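PDB 6Y56: nucleotidyl transferase AbiEii/AbiGii toxin family protein from Mycobacterium tuberculosis, which probably acts as a nucleotidyltransferase toxin of a toxin-antitoxin system, likely transferring nucleotides to tRNA acceptor stems. Local coordinates for residues Leu186-Phe189 with Ala190-Thr193; Pro220-Val223 with Glu224-Leu227. All blocks are in the same frame, centred on the assembly; numbering follows the deposited sequence.

Interaction 1: residues Leu186-Phe189 with Ala190-Thr193; sequences LNHF and ASRT
S191 and H188 meet where helix 180-189 gives way to a type I beta turn running from F189 to R192. The hydroxyl of S191 reaches back over the last turn and bonds to the carbonyl oxygen of H188, with S191 OG 2.8 Å from H188 O. This bond lies in the carbonyl plane, on a lone pair, whereas the amide of the same serine reaches H188 O from above that plane, 62° out of it. Two donors of one residue therefore grip one acceptor from different directions. With chi1 at 76°, OG sits between the backbone N and the carbonyl carbon of S191, on the side where H188 O lies. Two further backbone bonds close the helix end: A190 N to L186 O at 2.9 Å, and R192 N to F189 O at 3.0 Å across the turn. CG and CD of R192 lie close to the twice hydrogen-bonded oxygen, R192 CG 3.5 Å from H188 O, before the chain bends at chi3 (63°) and NE forms a salt bridge with E163. The F189 side chain touches L54 of helix 50-59 and E163 of helix 163-174. The imidazole of H188 bonds through NE2 to the hydroxyl of Y184, one turn earlier. At its other nitrogen, a water in the ring plane lies 2.7 Å from H188 ND1 and donates to S191 OG at 2.8 Å.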
ATOM      1  N   LEU A 186      10.219   0.449   1.557  1.00 13.45           N
ATOM      2  CA  LEU A 186      10.966   0.553   2.805  1.00 14.39           C
ATOM      3  C   LEU A 186      12.211   1.404   2.629  1.00 14.82           C
ATOM      4  O   LEU A 186      12.618   2.104   3.565  1.00 14.77           O
ATOM      5  CB  LEU A 186      11.342  -0.838   3.313  1.00 13.76           C
ATOM      6  CG  LEU A 186      10.172  -1.606   3.933  1.00 13.79           C
ATOM      7  CD1 LEU A 186      10.582  -3.047   4.133  1.00 16.77           C
ATOM      8  CD2 LEU A 186       9.755  -0.974   5.243  1.00 13.59           C
ATOM      9  N   ASN A 187      12.827   1.350   1.442  1.00 14.24           N
ATOM     10  CA  ASN A 187      13.966   2.218   1.166  1.00 16.79           C
ATOM     11  C   ASN A 187      13.575   3.689   1.237  1.00 15.74           C
ATOM     12  O   ASN A 187      14.379   4.518   1.678  1.00 16.54           O
ATOM     13  CB  ASN A 187      14.577   1.861  -0.191  1.00 15.54           C
ATOM     14  CG  ASN A 187      15.824   2.663  -0.498  1.00 23.00           C
ATOM     15  OD1 ASN A 187      16.869   2.446   0.109  1.00 23.49           O
ATOM     16  ND2 ASN A 187      15.721   3.586  -1.444  1.00 22.72           N
ATOM     17  N   HIS A 188      12.349   4.036   0.817  1.00 15.04           N
ATOM     18  CA  HIS A 188      11.868   5.403   0.998  1.00 15.27           C
ATOM     19  C   HIS A 188      11.604   5.711   2.461  1.00 17.23           C
ATOM     20  O   HIS A 188      11.977   6.784   2.938  1.00 17.68           O
ATOM     21  CB  HIS A 188      10.614   5.647   0.163  1.00 17.61           C
ATOM     22  CG  HIS A 188      10.904   6.114  -1.223  1.00 17.80           C
ATOM     23  ND1 HIS A 188      11.333   7.393  -1.504  1.00 20.06           N
ATOM     24  CD2 HIS A 188      10.834   5.467  -2.408  1.00 20.06           C
ATOM     25  CE1 HIS A 188      11.515   7.512  -2.809  1.00 20.11           C
ATOM     26  NE2 HIS A 188      11.217   6.359  -3.379  1.00 21.38           N
ATOM     27  N   PHE A 189      10.958   4.796   3.195  1.00 14.06           N
ATOM     28  CA  PHE A 189      10.731   5.063   4.614  1.00 16.39           C
ATOM     29  C   PHE A 189      12.056   5.293   5.323  1.00 18.66           C
ATOM     30  O   PHE A 189      12.154   6.140   6.218  1.00 17.94           O
ATOM     31  CB  PHE A 189       9.970   3.916   5.287  1.00 16.01           C
ATOM     32  CG  PHE A 189       8.502   3.878   4.982  1.00 15.94           C
ATOM     33  CD1 PHE A 189       7.653   4.887   5.392  1.00 19.11           C
ATOM     34  CD2 PHE A 189       7.972   2.816   4.282  1.00 15.96           C
ATOM     35  CE1 PHE A 189       6.298   4.836   5.095  1.00 22.63           C
ATOM     36  CE2 PHE A 189       6.622   2.750   3.994  1.00 18.58           C
ATOM     37  CZ  PHE A 189       5.784   3.762   4.395  1.00 17.51           C
ATOM     38  N   ALA A 190      13.099   4.578   4.897  1.00 16.98           N
ATOM     39  CA  ALA A 190      14.411   4.707   5.517  1.00 18.40           C
ATOM     40  C   ALA A 190      15.040   6.071   5.288  1.00 20.82           C
ATOM     41  O   ALA A 190      15.980   6.430   6.007  1.00 23.94           O
ATOM     42  CB  ALA A 190      15.337   3.611   4.996  1.00 17.04           C
ATOM     43  N   SER A 191      14.564   6.824   4.301  1.00 18.21           N
ATOM     44  CA  SER A 191      15.059   8.167   4.027  1.00 18.40           C
ATOM     45  C   SER A 191      14.237   9.251   4.707  1.00 20.63           C
ATOM     46  O   SER A 191      14.567  10.433   4.575  1.00 26.18           O
ATOM     47  CB  SER A 191      15.084   8.427   2.516  1.00 21.39           C
ATOM     48  OG  SER A 191      13.774   8.667   2.042  1.00 29.40           O
ATOM     49  N   ARG A 192      13.180   8.884   5.421  1.00 18.15           N
ATOM     50  CA  ARG A 192      12.270   9.826   6.053  1.00 21.37           C
ATOM     51  C   ARG A 192      12.360   9.690   7.566  1.00 19.08           C
ATOM     52  O   ARG A 192      12.991   8.771   8.094  1.00 20.41           O
ATOM     53  CB  ARG A 192      10.836   9.578   5.564  1.00 19.89           C
ATOM     54  CG  ARG A 192      10.677   9.831   4.059  1.00 19.41           C
ATOM     55  CD  ARG A 192       9.384   9.251   3.486  1.00 21.32           C
ATOM     56  NE  ARG A 192       8.201   9.861   4.076  1.00 22.58           N
ATOM     57  CZ  ARG A 192       7.633  10.977   3.632  1.00 21.47           C
ATOM     58  NH1 ARG A 192       8.135  11.609   2.579  1.00 24.51           N
ATOM     59  NH2 ARG A 192       6.563  11.455   4.247  1.00 23.11           N
ATOM     60  N   THR A 193      11.738  10.636   8.268  1.00 19.67           N
ATOM     61  CA  THR A 193      11.667  10.537   9.720  1.00 19.14           C
ATOM     62  C   THR A 193      10.867   9.300  10.098  1.00 18.81           C
ATOM     63  O   THR A 193       9.817   9.029   9.514  1.00 19.87           O
ATOM     64  CB  THR A 193      10.999  11.787  10.293  1.00 22.66           C
ATOM     65  OG1 THR A 193      11.878  12.906  10.132  1.00 28.49           O
ATOM     66  CG2 THR A 193      10.700  11.601  11.773  1.00 27.09           C
TER
HETATM   67  O   HOH W   1      11.979   9.529   0.068  1.00 29.79           O

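Interaction 2: residues Pro220-Val223 with Glu224-Leu227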
ATOM      1  N   PRO A 220       7.672 -18.334  16.008  1.00 17.19           N
ATOM      2  CA  PRO A 220       7.479 -16.984  16.540  1.00 17.60           C
ATOM      3  C   PRO A 220       8.019 -15.937  15.591  1.00 16.21           C
ATOM      4  O   PRO A 220       8.668 -16.265  14.603  1.00 18.53           O
ATOM      5  CB  PRO A 220       8.339 -17.006  17.801  1.00 18.98           C
ATOM      6  CG  PRO A 220       9.487 -17.870  17.403  1.00 21.51           C
ATOM      7  CD  PRO A 220       8.873 -18.973  16.577  1.00 17.95           C
ATOM      8  N   LEU A 221       7.720 -14.674  15.877  1.00 16.01           N
ATOM      9  CA  LEU A 221       8.371 -13.568  15.195  1.00 14.97           C
ATOM     10  C   LEU A 221       9.796 -13.446  15.709  1.00 16.16           C
ATOM     11  O   LEU A 221      10.020 -13.385  16.919  1.00 16.84           O
ATOM     12  CB  LEU A 221       7.611 -12.272  15.496  1.00 15.28           C
ATOM     13  CG  LEU A 221       8.299 -10.976  15.073  1.00 15.45           C
ATOM     14  CD1 LEU A 221       8.513 -10.988  13.569  1.00 17.15           C
ATOM     15  CD2 LEU A 221       7.512  -9.740  15.520  1.00 16.34           C
ATOM     16  N   ARG A 222      10.755 -13.440  14.796  1.00 17.22           N
ATOM     17  CA  ARG A 222      12.151 -13.210  15.129  1.00 19.09           C
ATOM     18  C   ARG A 222      12.637 -11.994  14.362  1.00 16.87           C
ATOM     19  O   ARG A 222      12.280 -11.791  13.200  1.00 17.41           O
ATOM     20  CB  ARG A 222      13.012 -14.415  14.751  1.00 21.07           C
ATOM     21  CG  ARG A 222      12.568 -15.705  15.396  1.00 24.59           C
ATOM     22  CD  ARG A 222      13.520 -16.837  15.062  1.00 25.65           C
ATOM     23  NE  ARG A 222      13.303 -17.980  15.937  1.00 33.90           N
ATOM     24  CZ  ARG A 222      12.641 -19.072  15.578  1.00 28.71           C
ATOM     25  NH1 ARG A 222      12.133 -19.167  14.354  1.00 31.13           N
ATOM     26  NH2 ARG A 222      12.485 -20.067  16.438  1.00 31.61           N
ATOM     27  N   VAL A 223      13.473 -11.183  15.007  1.00 18.11           N
ATOM     28  CA  VAL A 223      13.906  -9.965  14.335  1.00 17.35           C
ATOM     29  C   VAL A 223      14.720 -10.279  13.084  1.00 17.04           C
ATOM     30  O   VAL A 223      14.705  -9.514  12.110  1.00 18.68           O
ATOM     31  CB  VAL A 223      14.634  -9.023  15.313  1.00 21.60           C
ATOM     32  CG1 VAL A 223      14.981  -7.741  14.619  1.00 27.56           C
ATOM     33  CG2 VAL A 223      13.756  -8.743  16.521  1.00 22.90           C
ATOM     34  N   GLU A 224      15.420 -11.418  13.072  1.00 18.78           N
ATOM     35  CA  GLU A 224      16.156 -11.833  11.884  1.00 19.03           C
ATOM     36  C   GLU A 224      15.251 -12.081  10.688  1.00 20.35           C
ATOM     37  O   GLU A 224      15.740 -12.076   9.555  1.00 21.17           O
ATOM     38  CB  GLU A 224      16.954 -13.107  12.168  1.00 23.93           C
ATOM     39  CG  GLU A 224      18.095 -12.920  13.150  1.00 29.79           C
ATOM     40  CD  GLU A 224      17.645 -12.963  14.601  1.00 33.48           C
ATOM     41  OE1 GLU A 224      16.458 -13.277  14.860  1.00 27.84           O
ATOM     42  OE2 GLU A 224      18.487 -12.671  15.481  1.00 34.85           O
ATOM     43  N   ASP A 225      13.954 -12.316  10.911  1.00 17.97           N
ATOM     44  CA  ASP A 225      13.026 -12.438   9.789  1.00 19.88           C
ATOM     45  C   ASP A 225      13.107 -11.226   8.868  1.00 19.91           C
ATOM     46  O   ASP A 225      12.884 -11.341   7.658  1.00 21.88           O
ATOM     47  CB  ASP A 225      11.582 -12.565  10.288  1.00 19.95           C
ATOM     48  CG  ASP A 225      11.346 -13.786  11.168  1.00 23.24           C
ATOM     49  OD1 ASP A 225      12.193 -14.699  11.225  1.00 22.97           O
ATOM     50  OD2 ASP A 225      10.276 -13.836  11.824  1.00 20.11           O
ATOM     51  N   VAL A 226      13.411 -10.055   9.420  1.00 18.07           N
ATOM     52  CA  VAL A 226      13.562  -8.832   8.646  1.00 18.88           C
ATOM     53  C   VAL A 226      15.028  -8.450   8.470  1.00 18.99           C
ATOM     54  O   VAL A 226      15.417  -7.963   7.408  1.00 21.79           O
ATOM     55  CB  VAL A 226      12.761  -7.680   9.296  1.00 20.71           C
ATOM     56  CG1 VAL A 226      13.120  -6.340   8.674  1.00 22.90           C
ATOM     57  CG2 VAL A 226      11.272  -7.940   9.191  1.00 20.98           C
ATOM     58  N   LEU A 227      15.847  -8.657   9.502  1.00 19.32           N
ATOM     59  CA  LEU A 227      17.183  -8.075   9.547  1.00 20.19           C
ATOM     60  C   LEU A 227      18.287  -8.997   9.057  1.00 23.40           C
ATOM     61  O   LEU A 227      19.429  -8.543   8.948  1.00 24.95           O
ATOM     62  CB  LEU A 227      17.515  -7.590  10.961  1.00 21.15           C
ATOM     63  CG  LEU A 227      16.661  -6.425  11.451  1.00 21.90           C
ATOM     64  CD1 LEU A 227      17.209  -5.919  12.775  1.00 21.07           C
ATOM     65  CD2 LEU A 227      16.619  -5.312  10.415  1.00 21.13           C
TER
HETATM   66  O   HOH W   2      11.289 -17.158  12.074  1.00 32.88           O
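The backbone passes from an extended R222 (phi/psi -121°/142°) into helix 224-227, whose first turn is closed by D225 N bonding to R222 O at 2.9 Å. In return, the carboxylate of D225 accepts the amide of R222, as in one half of a capping box at a helix N-terminus: R222 N lies 3.0 Å from D225 OD2 in a nearly straight bond (172°) that arrives from above the carboxylate plane. The next carbonyl, V223 O, takes two amides, V226 N from above its carbonyl plane and L227 N within that plane. The side chains of V223 and L227 lie side by side and point the same way, with V223 CG1 only 3.4 Å from L227 CD1, tighter than usual van der Waals contact. R222 runs extended from CG to NE, and P220 CG covers one face of its guanidinium, 3.8 Å above the plane. R222 NH1 and D225 OD1 are 5.5 Å apart, joined through a water that accepts from the arginine and donates 2.8 Å to D225 OD1. Because D225 OD2 also forms a salt bridge with R175, this carboxylate ties the helix start to a second part of the chain, and the nearby positive charges probably stabilise its ionised form.

Interactions 1 and 2 treat opposite ends of helices: residues 186-193 finish helix 180-189, and the segment 220-223 leads into the short helix 224-227. Both are partly buried, but the centre of interaction 1 lies about 15 Å from the chain centre, that of interaction 2 about 22 Å, and interaction 1 has side chains touching helices 50-59, 163-174 and 249-259. Interaction 2 packs through L221 and V226 on helix 196-212. At the helix end a neutral hydroxyl donates to a backbone carbonyl; at the helix start a carboxylate accepts a backbone amide. Each also has a water-bridged side-chain pair and a salt bridge beyond its segments. Their centres are about 20 Å apart and they do not touch.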